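Local coordinates for MFP2b (PDB 2BJR), which probably promotes assembly of the major sperm protein (MSP) during the amoeboid movement of Ascaris sperm, and carries a bound zinc ion, at residues A36-N41 and F60-S65; I120-R125 and A141-D146; N41-H46 and L131-N136. One frame throughout, in Å; residues are numbered along the deposited sequence.

Interaction 1: residues A36-N41 and F60-S65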
loop_
_atom_site.group_PDB
_atom_site.type_symbol
_atom_site.label_atom_id
_atom_site.label_comp_id
_atom_site.label_asym_id
_atom_site.label_seq_id
_atom_site.Cartn_x
_atom_site.Cartn_y
_atom_site.Cartn_z
ATOM N N ALA A 36 -8.916 1.493 -10.241
ATOM C CA ALA A 36 -9.944 0.544 -10.643
ATOM C C ALA A 36 -10.805 1.078 -11.750
ATOM O O ALA A 36 -10.859 2.278 -12.020
ATOM C CB ALA A 36 -10.804 0.130 -9.490
ATOM N N LEU A 37 -11.430 0.132 -12.423
ATOM C CA LEU A 37 -12.203 0.390 -13.653
ATOM C C LEU A 37 -13.476 -0.447 -13.687
ATOM O O LEU A 37 -13.485 -1.643 -13.383
ATOM C CB LEU A 37 -11.337 0.075 -14.886
ATOM C CG LEU A 37 -12.034 0.113 -16.268
ATOM C CD1 LEU A 37 -12.483 1.550 -16.639
ATOM C CD2 LEU A 37 -11.043 -0.466 -17.289
ATOM N N TRP A 38 -14.567 0.188 -14.115
ATOM C CA TRP A 38 -15.860 -0.494 -14.273
ATOM C C TRP A 38 -16.539 0.036 -15.538
ATOM O O TRP A 38 -16.151 1.075 -16.086
ATOM C CB TRP A 38 -16.709 -0.206 -13.029
ATOM C CG TRP A 38 -18.085 -0.874 -12.950
ATOM C CD1 TRP A 38 -18.388 -2.197 -12.836
ATOM C CD2 TRP A 38 -19.336 -0.178 -12.956
ATOM N NE1 TRP A 38 -19.760 -2.361 -12.791
ATOM C CE2 TRP A 38 -20.359 -1.139 -12.847
ATOM C CE3 TRP A 38 -19.687 1.159 -13.034
ATOM C CZ2 TRP A 38 -21.716 -0.797 -12.832
ATOM C CZ3 TRP A 38 -21.052 1.498 -12.995
ATOM C CH2 TRP A 38 -22.025 0.521 -12.884
ATOM N N TYR A 39 -17.521 -0.722 -16.001
ATOM C CA TYR A 39 -18.262 -0.373 -17.221
ATOM C C TYR A 39 -19.735 -0.451 -16.938
ATOM O O TYR A 39 -20.194 -1.334 -16.210
ATOM C CB TYR A 39 -17.950 -1.336 -18.369
ATOM C CG TYR A 39 -16.594 -1.162 -18.949
ATOM C CD1 TYR A 39 -15.516 -1.732 -18.332
ATOM C CD2 TYR A 39 -16.388 -0.491 -20.121
ATOM C CE1 TYR A 39 -14.279 -1.624 -18.859
ATOM C CE2 TYR A 39 -15.149 -0.380 -20.661
ATOM C CZ TYR A 39 -14.085 -0.927 -20.001
ATOM O OH TYR A 39 -12.812 -0.851 -20.525
ATOM N N LYS A 40 -20.472 0.485 -17.497
ATOM C CA LYS A 40 -21.915 0.440 -17.469
ATOM C C LYS A 40 -22.379 0.693 -18.895
ATOM O O LYS A 40 -22.087 1.743 -19.439
ATOM C CB LYS A 40 -22.440 1.542 -16.566
ATOM C CG LYS A 40 -23.956 1.609 -16.472
ATOM C CD LYS A 40 -24.496 0.519 -15.644
ATOM C CE LYS A 40 -26.001 0.621 -15.477
ATOM N NZ LYS A 40 -26.414 -0.467 -14.560
ATOM N N ASN A 41 -23.041 -0.303 -19.495
ATOM C CA ASN A 41 -23.586 -0.186 -20.853
ATOM C C ASN A 41 -22.476 0.203 -21.854
ATOM O O ASN A 41 -22.649 1.099 -22.637
ATOM C CB ASN A 41 -24.728 0.861 -20.863
ATOM C CG ASN A 41 -25.950 0.486 -19.915
ATOM O OD1 ASN A 41 -26.380 -0.679 -19.823
ATOM N ND2 ASN A 41 -26.489 1.496 -19.233
ATOM N N PHE A 60 -17.345 3.403 -7.057
ATOM C CA PHE A 60 -17.397 4.118 -8.320
ATOM C C PHE A 60 -18.562 5.129 -8.234
ATOM O O PHE A 60 -19.568 4.822 -7.601
ATOM C CB PHE A 60 -17.649 3.175 -9.512
ATOM C CG PHE A 60 -16.545 2.197 -9.768
ATOM C CD1 PHE A 60 -16.472 1.059 -9.043
ATOM C CD2 PHE A 60 -15.512 2.508 -10.654
ATOM C CE1 PHE A 60 -15.451 0.172 -9.221
ATOM C CE2 PHE A 60 -14.493 1.611 -10.868
ATOM C CZ PHE A 60 -14.448 0.470 -10.144
ATOM N N PRO A 61 -18.394 6.308 -8.802
ATOM C CA PRO A 61 -19.466 7.290 -8.927
ATOM C C PRO A 61 -20.310 7.089 -10.190
ATOM O O PRO A 61 -19.811 7.075 -11.304
ATOM C CB PRO A 61 -18.722 8.611 -8.999
ATOM C CG PRO A 61 -17.354 8.285 -9.483
ATOM C CD PRO A 61 -17.124 6.843 -9.309
ATOM N N TYR A 62 -21.594 6.911 -9.998
ATOM C CA TYR A 62 -22.525 6.729 -11.117
ATOM C C TYR A 62 -23.936 7.120 -10.694
ATOM O O TYR A 62 -24.359 6.750 -9.613
ATOM C CB TYR A 62 -22.529 5.283 -11.519
ATOM C CG TYR A 62 -23.487 4.957 -12.634
ATOM C CD1 TYR A 62 -23.269 5.424 -13.928
ATOM C CD2 TYR A 62 -24.644 4.211 -12.378
ATOM C CE1 TYR A 62 -24.187 5.128 -14.976
ATOM C CE2 TYR A 62 -25.556 3.919 -13.388
ATOM C CZ TYR A 62 -25.324 4.383 -14.679
ATOM O OH TYR A 62 -26.228 4.045 -15.662
ATOM N N ASN A 63 -24.697 7.748 -11.597
ATOM C CA ASN A 63 -26.108 8.081 -11.313
ATOM C C ASN A 63 -26.103 8.869 -9.988
ATOM O O ASN A 63 -26.977 8.629 -9.120
ATOM C CB ASN A 63 -26.940 6.778 -11.240
ATOM C CG ASN A 63 -28.481 6.985 -11.207
ATOM O OD1 ASN A 63 -29.017 8.065 -11.479
ATOM N ND2 ASN A 63 -29.187 5.898 -10.870
ATOM N N LYS A 64 -25.108 9.776 -9.836
ATOM C CA LYS A 64 -24.924 10.573 -8.624
ATOM C C LYS A 64 -24.922 9.746 -7.299
ATOM O O LYS A 64 -25.222 10.256 -6.226
ATOM C CB LYS A 64 -26.023 11.638 -8.548
ATOM C CG LYS A 64 -25.662 12.814 -7.729
ATOM C CD LYS A 64 -26.590 14.041 -7.938
ATOM C CE LYS A 64 -25.812 15.347 -7.640
ATOM N NZ LYS A 64 -24.892 15.803 -8.785
ATOM N N SER A 65 -24.549 8.486 -7.375
ATOM C CA SER A 65 -24.560 7.630 -6.217
ATOM C C SER A 65 -23.214 6.975 -6.108
ATOM O O SER A 65 -22.470 6.917 -7.086
ATOM C CB SER A 65 -25.640 6.562 -6.366
ATOM O OG SER A 65 -26.914 7.220 -6.416
#

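Interaction 2: residues I120-R125 and A141-D146. With SO4 (sulfate ion), chain E.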
loop_
_atom_site.group_PDB
_atom_site.type_symbol
_atom_site.label_atom_id
_atom_site.label_comp_id
_atom_site.label_asym_id
_atom_site.label_seq_id
_atom_site.Cartn_x
_atom_site.Cartn_y
_atom_site.Cartn_z
ATOM N N ILE A 120 -8.077 10.097 -11.670
ATOM C CA ILE A 120 -7.589 11.341 -11.104
ATOM C C ILE A 120 -7.555 11.206 -9.575
ATOM O O ILE A 120 -8.523 10.749 -8.947
ATOM C CB ILE A 120 -8.379 12.540 -11.622
ATOM C CG1 ILE A 120 -7.742 13.848 -11.187
ATOM C CG2 ILE A 120 -9.848 12.486 -11.243
ATOM C CD1 ILE A 120 -8.320 15.056 -11.968
ATOM N N LEU A 121 -6.401 11.533 -9.016
ATOM C CA LEU A 121 -6.170 11.474 -7.575
ATOM C C LEU A 121 -6.157 12.857 -6.961
ATOM O O LEU A 121 -5.306 13.677 -7.236
ATOM C CB LEU A 121 -4.854 10.752 -7.304
ATOM C CG LEU A 121 -4.546 10.586 -5.821
ATOM C CD1 LEU A 121 -5.508 9.654 -5.100
ATOM C CD2 LEU A 121 -3.138 10.059 -5.715
ATOM N N TRP A 122 -7.130 13.093 -6.099
ATOM C CA TRP A 122 -7.224 14.285 -5.288
ATOM C C TRP A 122 -6.355 14.063 -4.052
ATOM O O TRP A 122 -6.836 13.773 -2.989
ATOM C CB TRP A 122 -8.687 14.535 -4.926
ATOM C CG TRP A 122 -9.031 15.837 -4.272
ATOM C CD1 TRP A 122 -8.184 16.858 -3.911
ATOM C CD2 TRP A 122 -10.335 16.252 -3.892
ATOM N NE1 TRP A 122 -8.888 17.861 -3.292
ATOM C CE2 TRP A 122 -10.218 17.523 -3.285
ATOM C CE3 TRP A 122 -11.603 15.667 -3.992
ATOM C CZ2 TRP A 122 -11.328 18.217 -2.780
ATOM C CZ3 TRP A 122 -12.685 16.344 -3.500
ATOM C CH2 TRP A 122 -12.553 17.617 -2.919
ATOM N N SER A 123 -5.058 14.212 -4.245
ATOM C CA SER A 123 -4.055 13.828 -3.273
ATOM C C SER A 123 -4.123 14.654 -1.982
ATOM O O SER A 123 -3.858 14.131 -0.886
ATOM C CB SER A 123 -2.629 13.959 -3.901
ATOM O OG SER A 123 -2.525 15.087 -4.817
ATOM N N GLU A 124 -4.441 15.928 -2.118
ATOM C CA GLU A 124 -4.427 16.872 -0.997
ATOM C C GLU A 124 -5.784 17.101 -0.328
ATOM O O GLU A 124 -5.934 18.053 0.428
ATOM C CB GLU A 124 -3.841 18.207 -1.456
ATOM C CG GLU A 124 -2.469 18.090 -2.089
ATOM C CD GLU A 124 -1.450 17.477 -1.161
ATOM O OE1 GLU A 124 -1.256 18.005 -0.055
ATOM O OE2 GLU A 124 -0.833 16.453 -1.524
ATOM N N ARG A 125 -6.765 16.244 -0.601
ATOM C CA ARG A 125 -8.104 16.385 -0.082
ATOM C C ARG A 125 -8.048 16.313 1.433
ATOM O O ARG A 125 -7.398 15.411 2.018
ATOM C CB ARG A 125 -8.990 15.275 -0.602
ATOM C CG ARG A 125 -10.421 15.299 -0.183
ATOM C CD ARG A 125 -11.149 14.117 -0.713
ATOM N NE ARG A 125 -12.477 13.989 -0.152
ATOM C CZ ARG A 125 -12.781 13.282 0.942
ATOM N NH1 ARG A 125 -11.882 12.600 1.630
ATOM N NH2 ARG A 125 -14.009 13.264 1.349
ATOM N N ALA A 141 -14.362 16.182 -12.781
ATOM C CA ALA A 141 -13.886 15.071 -11.962
ATOM C C ALA A 141 -14.937 14.645 -10.922
ATOM O O ALA A 141 -15.558 15.460 -10.277
ATOM C CB ALA A 141 -12.585 15.431 -11.267
ATOM N N ARG A 142 -15.096 13.355 -10.741
ATOM C CA ARG A 142 -16.052 12.821 -9.830
ATOM C C ARG A 142 -15.390 11.833 -8.881
ATOM O O ARG A 142 -14.586 11.004 -9.303
ATOM C CB ARG A 142 -17.101 12.042 -10.579
ATOM C CG ARG A 142 -18.063 12.933 -11.285
ATOM C CD ARG A 142 -19.028 12.098 -12.096
ATOM N NE ARG A 142 -20.107 12.945 -12.595
ATOM C CZ ARG A 142 -20.054 13.629 -13.721
ATOM N NH1 ARG A 142 -18.980 13.584 -14.479
ATOM N NH2 ARG A 142 -21.085 14.383 -14.088
ATOM N N PHE A 143 -15.798 11.913 -7.626
ATOM C CA PHE A 143 -15.249 11.098 -6.544
ATOM C C PHE A 143 -16.371 10.530 -5.719
ATOM O O PHE A 143 -17.271 11.273 -5.301
ATOM C CB PHE A 143 -14.334 11.950 -5.654
ATOM C CG PHE A 143 -13.246 12.659 -6.412
ATOM C CD1 PHE A 143 -13.476 13.901 -6.987
ATOM C CD2 PHE A 143 -12.006 12.073 -6.585
ATOM C CE1 PHE A 143 -12.484 14.539 -7.695
ATOM C CE2 PHE A 143 -11.032 12.689 -7.310
ATOM C CZ PHE A 143 -11.246 13.909 -7.853
ATOM N N SER A 144 -16.357 9.226 -5.479
ATOM C CA SER A 144 -17.435 8.602 -4.727
ATOM C C SER A 144 -16.977 8.335 -3.281
ATOM O O SER A 144 -15.881 7.836 -3.069
ATOM C CB SER A 144 -17.916 7.317 -5.412
ATOM O OG SER A 144 -16.871 6.407 -5.698
ATOM N N HIS A 145 -17.826 8.644 -2.306
ATOM C CA HIS A 145 -17.483 8.383 -0.904
ATOM C C HIS A 145 -18.704 8.613 -0.036
ATOM O O HIS A 145 -19.538 9.471 -0.379
ATOM C CB HIS A 145 -16.433 9.374 -0.464
ATOM C CG HIS A 145 -16.901 10.793 -0.497
ATOM N ND1 HIS A 145 -17.222 11.475 0.653
ATOM C CD2 HIS A 145 -17.137 11.650 -1.527
ATOM C CE1 HIS A 145 -17.628 12.692 0.337
ATOM N NE2 HIS A 145 -17.590 12.825 -0.980
ATOM N N ASP A 146 -18.795 7.902 1.077
ATOM C CA ASP A 146 -19.842 8.181 2.076
ATOM C C ASP A 146 -21.241 8.200 1.443
ATOM O O ASP A 146 -22.121 8.968 1.878
ATOM C CB ASP A 146 -19.571 9.525 2.756
ATOM C CG ASP A 146 -18.152 9.607 3.405
ATOM O OD1 ASP A 146 -17.871 8.717 4.252
ATOM O OD2 ASP A 146 -17.244 10.455 3.093
HETATM S S SO4 E . -8.149 21.174 -1.607
HETATM O O1 SO4 E . -7.417 20.555 -2.718
HETATM O O2 SO4 E . -9.035 20.166 -1.065
HETATM O O3 SO4 E . -7.134 21.631 -0.631
HETATM O O4 SO4 E . -8.881 22.310 -2.112
HETATM O O HOH W 1 -15.226 11.637 3.706
#

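Interaction 3: residues N41-H46 and L131-N136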
loop_
_atom_site.group_PDB
_atom_site.type_symbol
_atom_site.label_atom_id
_atom_site.label_comp_id
_atom_site.label_asym_id
_atom_site.label_seq_id
_atom_site.Cartn_x
_atom_site.Cartn_y
_atom_site.Cartn_z
ATOM N N ASN A 41 -23.041 -0.303 -19.495
ATOM C CA ASN A 41 -23.586 -0.186 -20.853
ATOM C C ASN A 41 -22.476 0.203 -21.854
ATOM O O ASN A 41 -22.649 1.099 -22.637
ATOM C CB ASN A 41 -24.728 0.861 -20.863
ATOM C CG ASN A 41 -25.950 0.486 -19.915
ATOM O OD1 ASN A 41 -26.380 -0.679 -19.823
ATOM N ND2 ASN A 41 -26.489 1.496 -19.233
ATOM N N GLY A 42 -21.315 -0.451 -21.769
ATOM C CA GLY A 42 -20.186 -0.203 -22.649
ATOM C C GLY A 42 -19.390 1.053 -22.347
ATOM O O GLY A 42 -18.437 1.339 -23.071
ATOM N N ARG A 43 -19.758 1.833 -21.321
ATOM C CA ARG A 43 -19.062 3.084 -21.060
ATOM C C ARG A 43 -18.119 2.885 -19.835
ATOM O O ARG A 43 -18.580 2.503 -18.770
ATOM C CB ARG A 43 -20.072 4.199 -20.774
ATOM C CG ARG A 43 -19.463 5.537 -20.387
ATOM C CD ARG A 43 -20.453 6.740 -20.273
ATOM N NE ARG A 43 -20.241 7.458 -19.003
ATOM C CZ ARG A 43 -20.730 7.073 -17.813
ATOM N NH1 ARG A 43 -21.490 5.998 -17.716
ATOM N NH2 ARG A 43 -20.463 7.766 -16.713
ATOM N N PRO A 44 -16.829 3.133 -20.009
ATOM C CA PRO A 44 -15.854 2.956 -18.922
ATOM C C PRO A 44 -15.922 4.119 -17.940
ATOM O O PRO A 44 -16.089 5.278 -18.331
ATOM C CB PRO A 44 -14.487 2.964 -19.676
ATOM C CG PRO A 44 -14.722 3.809 -20.899
ATOM C CD PRO A 44 -16.175 3.570 -21.252
HETATM N N MSE A 45 -15.745 3.806 -16.675
HETATM C CA MSE A 45 -15.427 4.832 -15.717
HETATM C C MSE A 45 -14.446 4.347 -14.661
HETATM O O MSE A 45 -14.549 3.227 -14.227
HETATM C CB MSE A 45 -16.705 5.310 -15.048
HETATM C CG MSE A 45 -17.397 4.278 -14.339
HETATM SE SE MSE A 45 -19.355 4.862 -14.029
HETATM C CE MSE A 45 -20.064 4.043 -15.733
ATOM N N HIS A 46 -13.562 5.240 -14.224
ATOM C CA HIS A 46 -12.578 4.850 -13.205
ATOM C C HIS A 46 -13.070 5.126 -11.782
ATOM O O HIS A 46 -13.973 5.950 -11.585
ATOM C CB HIS A 46 -11.230 5.505 -13.523
ATOM C CG HIS A 46 -10.615 4.974 -14.763
ATOM N ND1 HIS A 46 -10.705 5.636 -15.957
ATOM C CD2 HIS A 46 -9.885 3.856 -15.001
ATOM C CE1 HIS A 46 -10.099 4.925 -16.899
ATOM N NE2 HIS A 46 -9.581 3.847 -16.345
ATOM N N LEU A 131 -9.398 8.814 -4.933
ATOM C CA LEU A 131 -9.177 8.526 -6.332
ATOM C C LEU A 131 -10.546 8.462 -6.996
ATOM O O LEU A 131 -11.465 7.787 -6.511
ATOM C CB LEU A 131 -8.390 7.217 -6.424
ATOM C CG LEU A 131 -7.934 6.749 -7.762
ATOM C CD1 LEU A 131 -6.891 7.659 -8.416
ATOM C CD2 LEU A 131 -7.454 5.296 -7.594
ATOM N N GLY A 132 -10.681 9.181 -8.094
ATOM C CA GLY A 132 -11.916 9.197 -8.882
ATOM C C GLY A 132 -11.622 9.187 -10.378
ATOM O O GLY A 132 -10.559 8.721 -10.792
ATOM N N TYR A 133 -12.515 9.744 -11.172
ATOM C CA TYR A 133 -12.290 9.866 -12.619
ATOM C C TYR A 133 -12.671 11.182 -13.146
ATOM O O TYR A 133 -13.593 11.827 -12.640
ATOM C CB TYR A 133 -12.946 8.747 -13.430
ATOM C CG TYR A 133 -14.409 8.954 -13.796
ATOM C CD1 TYR A 133 -14.769 9.483 -15.040
ATOM C CD2 TYR A 133 -15.422 8.687 -12.882
ATOM C CE1 TYR A 133 -16.121 9.703 -15.395
ATOM C CE2 TYR A 133 -16.791 8.917 -13.237
ATOM C CZ TYR A 133 -17.104 9.412 -14.504
ATOM O OH TYR A 133 -18.431 9.619 -14.833
ATOM N N ALA A 134 -11.945 11.578 -14.185
ATOM C CA ALA A 134 -12.244 12.781 -14.924
ATOM C C ALA A 134 -12.771 12.370 -16.313
ATOM O O ALA A 134 -12.331 11.377 -16.899
ATOM C CB ALA A 134 -11.063 13.641 -15.037
ATOM N N ASP A 135 -13.732 13.135 -16.790
ATOM C CA ASP A 135 -14.339 12.901 -18.122
ATOM C C ASP A 135 -13.666 13.844 -19.084
ATOM O O ASP A 135 -13.657 15.068 -18.907
ATOM C CB ASP A 135 -15.825 13.145 -18.075
ATOM C CG ASP A 135 -16.500 12.872 -19.409
ATOM O OD1 ASP A 135 -16.348 13.645 -20.349
ATOM O OD2 ASP A 135 -17.216 11.913 -19.587
ATOM N N ASN A 136 -13.088 13.268 -20.119
ATOM C CA ASN A 136 -12.392 14.030 -21.126
ATOM C C ASN A 136 -13.251 15.071 -21.844
ATOM O O ASN A 136 -12.762 16.085 -22.246
ATOM C CB ASN A 136 -11.853 13.088 -22.196
ATOM C CG ASN A 136 -10.932 13.774 -23.104
ATOM O OD1 ASN A 136 -10.041 14.511 -22.650
ATOM N ND2 ASN A 136 -11.152 13.606 -24.402
HETATM O O HOH W 2 -20.396 8.576 -13.506
#

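Interaction 1: residues A36-N41 and F60-S65
Phe-60 lays one ring face against the base of Trp-38. CB of Trp-38 sits 3.6 Å from the centroid of the Phe-60 ring, 13° off its normal, so this is a CH-pi contact. Phe-60 CZ also meets Ala-36 CB at 3.7 Å. Trp-38 holds CG anti to the backbone N (chi1 -177°), which carries the indole past Phe-60 toward Tyr-62. The indole and the Phe-60 ring are oblique to each other. The far edge of the indole meets the face of Tyr-62 in a T-shaped pair. The planes stand at 76°, and Trp-38 CZ3 comes 4.2 Å from Tyr-62 CG. These three rings form an aromatic cluster on a six-stranded antiparallel sheet. Strands 34-40 and 55-62 are next-but-one neighbours there, with strand 43-52 between them. Their short segments run in roughly the same direction, 9.0 Å apart at the axes, so side chains span the gap, and Phe-60 CE2 reaches the backbone N of Trp-38 (3.5 Å). Lys-40 crosses the end of Tyr-62 at about a right angle. Its chain bends at chi2, and CG and CE each lie 3.4 Å from Tyr-62 OH. Trp-38 NE1 is hydrogen-bonded to the carbonyl oxygen of Leu-73.

Interaction 2: residues I120-R125 and A141-D146
Trp-122 and Phe-143 meet through different first torsions. Trp-122 has CG anti to the backbone N (chi1 -171°), whereas Phe-143 has CG anti to the carbonyl carbon (chi1 -54°). Both rings turn into the space between the strands, where the side chains cross at about a right angle. They sit on strands 117-122 and 140-145 of a four-stranded antiparallel sheet, with strand 130-135 between them. The short segments are turned 65° from one another, consistent with a strongly twisted sheet. The edge of the indole points at the face of Phe-143. Trp-122 CE3 lies 3.9 Å from Phe-143 CD1, toward the ring's rim, and Trp-122 CB touches Phe-143 CE2. Deeper in, Ile-120 CG2 contacts both Phe-143 CZ (3.9 Å) and Ala-141 CB (4.0 Å).

The type I turn from Trp-122 brings Arg-125 back over the indole, with its CB on one face. The extended Arg-125 chain reaches His-145. Its NH2 lies above one face of the imidazole, off centre, 3.7 Å from His-145 ND1. Arg-125 NH1 is held by the carbonyl oxygen of Gly-128. His-145 NE2 is hydrogen-bonded to Asp-150. The carboxylates of Asp-150 and Asp-146 may favour a protonated ring, though the nearby Arg-125 charge would oppose this. A sulfate, probably from the crystallisation liquor, accepts the indole N-H: O1, 3.1 Å from Trp-122 NE1, takes the straighter bond and O2 a more bent one. His-145 ND1 donates almost straight to Asp-146 OD2 at 2.6 Å, in the imidazole plane and on the anti side of the carboxylate, tilted out of its plane.

Interaction 3: residues N41-H46 and L131-N136
Tyr-133 turns one ring face to Met-45, a selenomethionine in this crystal. CB of Met-45 stands over the ring centre, 4.1 Å from the centroid of Tyr-133 and 12° off the ring normal. This is a CH-pi contact made by the first side-chain carbon. The rest of the Met-45 chain leads away from strand 130-135, toward Trp-38, Lys-40 and Tyr-62 of its own sheet. Tyr-133 has CG between its backbone N and carbonyl carbon (chi1 85°). This lays the ring alongside the backbone of His-46. The carbonyl oxygen of His-46 is 3.4 Å from Tyr-133 CD2, oblique to the ring. The two CB atoms, of His-46 and Tyr-133, approach to 3.7 Å. The His-46 imidazole points elsewhere. Its ND1 is hydrogen-bonded to Ser-117 OG, and its ring meets that of Trp-11.

The contact joins two antiparallel sheets. Strand 43-52 belongs to the six-stranded one and strand 130-135 to the four-stranded one. Each strand is hydrogen-bonded within its own sheet. The short segments come within 6.2 Å at their axes.

Arg-43 approaches the hydroxyl end of Tyr-133 at about a right angle. Its chain bends at chi3 (131°), and the edge of the guanidinium faces Tyr-133 OH, with NH2 3.3 Å from that oxygen. A water lies 2.6 Å from Tyr-133 OH, near the ring plane, and takes a weak bond from Arg-43 NH2. The join is thus largely apolar at the ring face, where Met-45 CB packs, and polar at the hydroxyl, where a water and the guanidinium of the exposed Arg-43 lie close by.

Interactions 1 and 2 each span one sheet, from a strand to its next neighbour but one. Interaction 3 links the middle strands of those two trios. Its centre is about 7 Å from that of interaction 1 and about 13 Å from that of interaction 2. Backbone bonds tie them: Trp-38 O to Met-45 N at 2.8 Å, and Ile-120 O to Gly-132 N at 2.8 Å. Interactions 1 and 2, with centres about 14 Å apart, also touch directly, where Phe-60 C lies 3.3 Å from Ser-144 OG. All three belong to the first of the chain's two cytosolic motility protein regions. They lie away from the zinc site of His-86, Cys-174, Cys-176 and Cys-179.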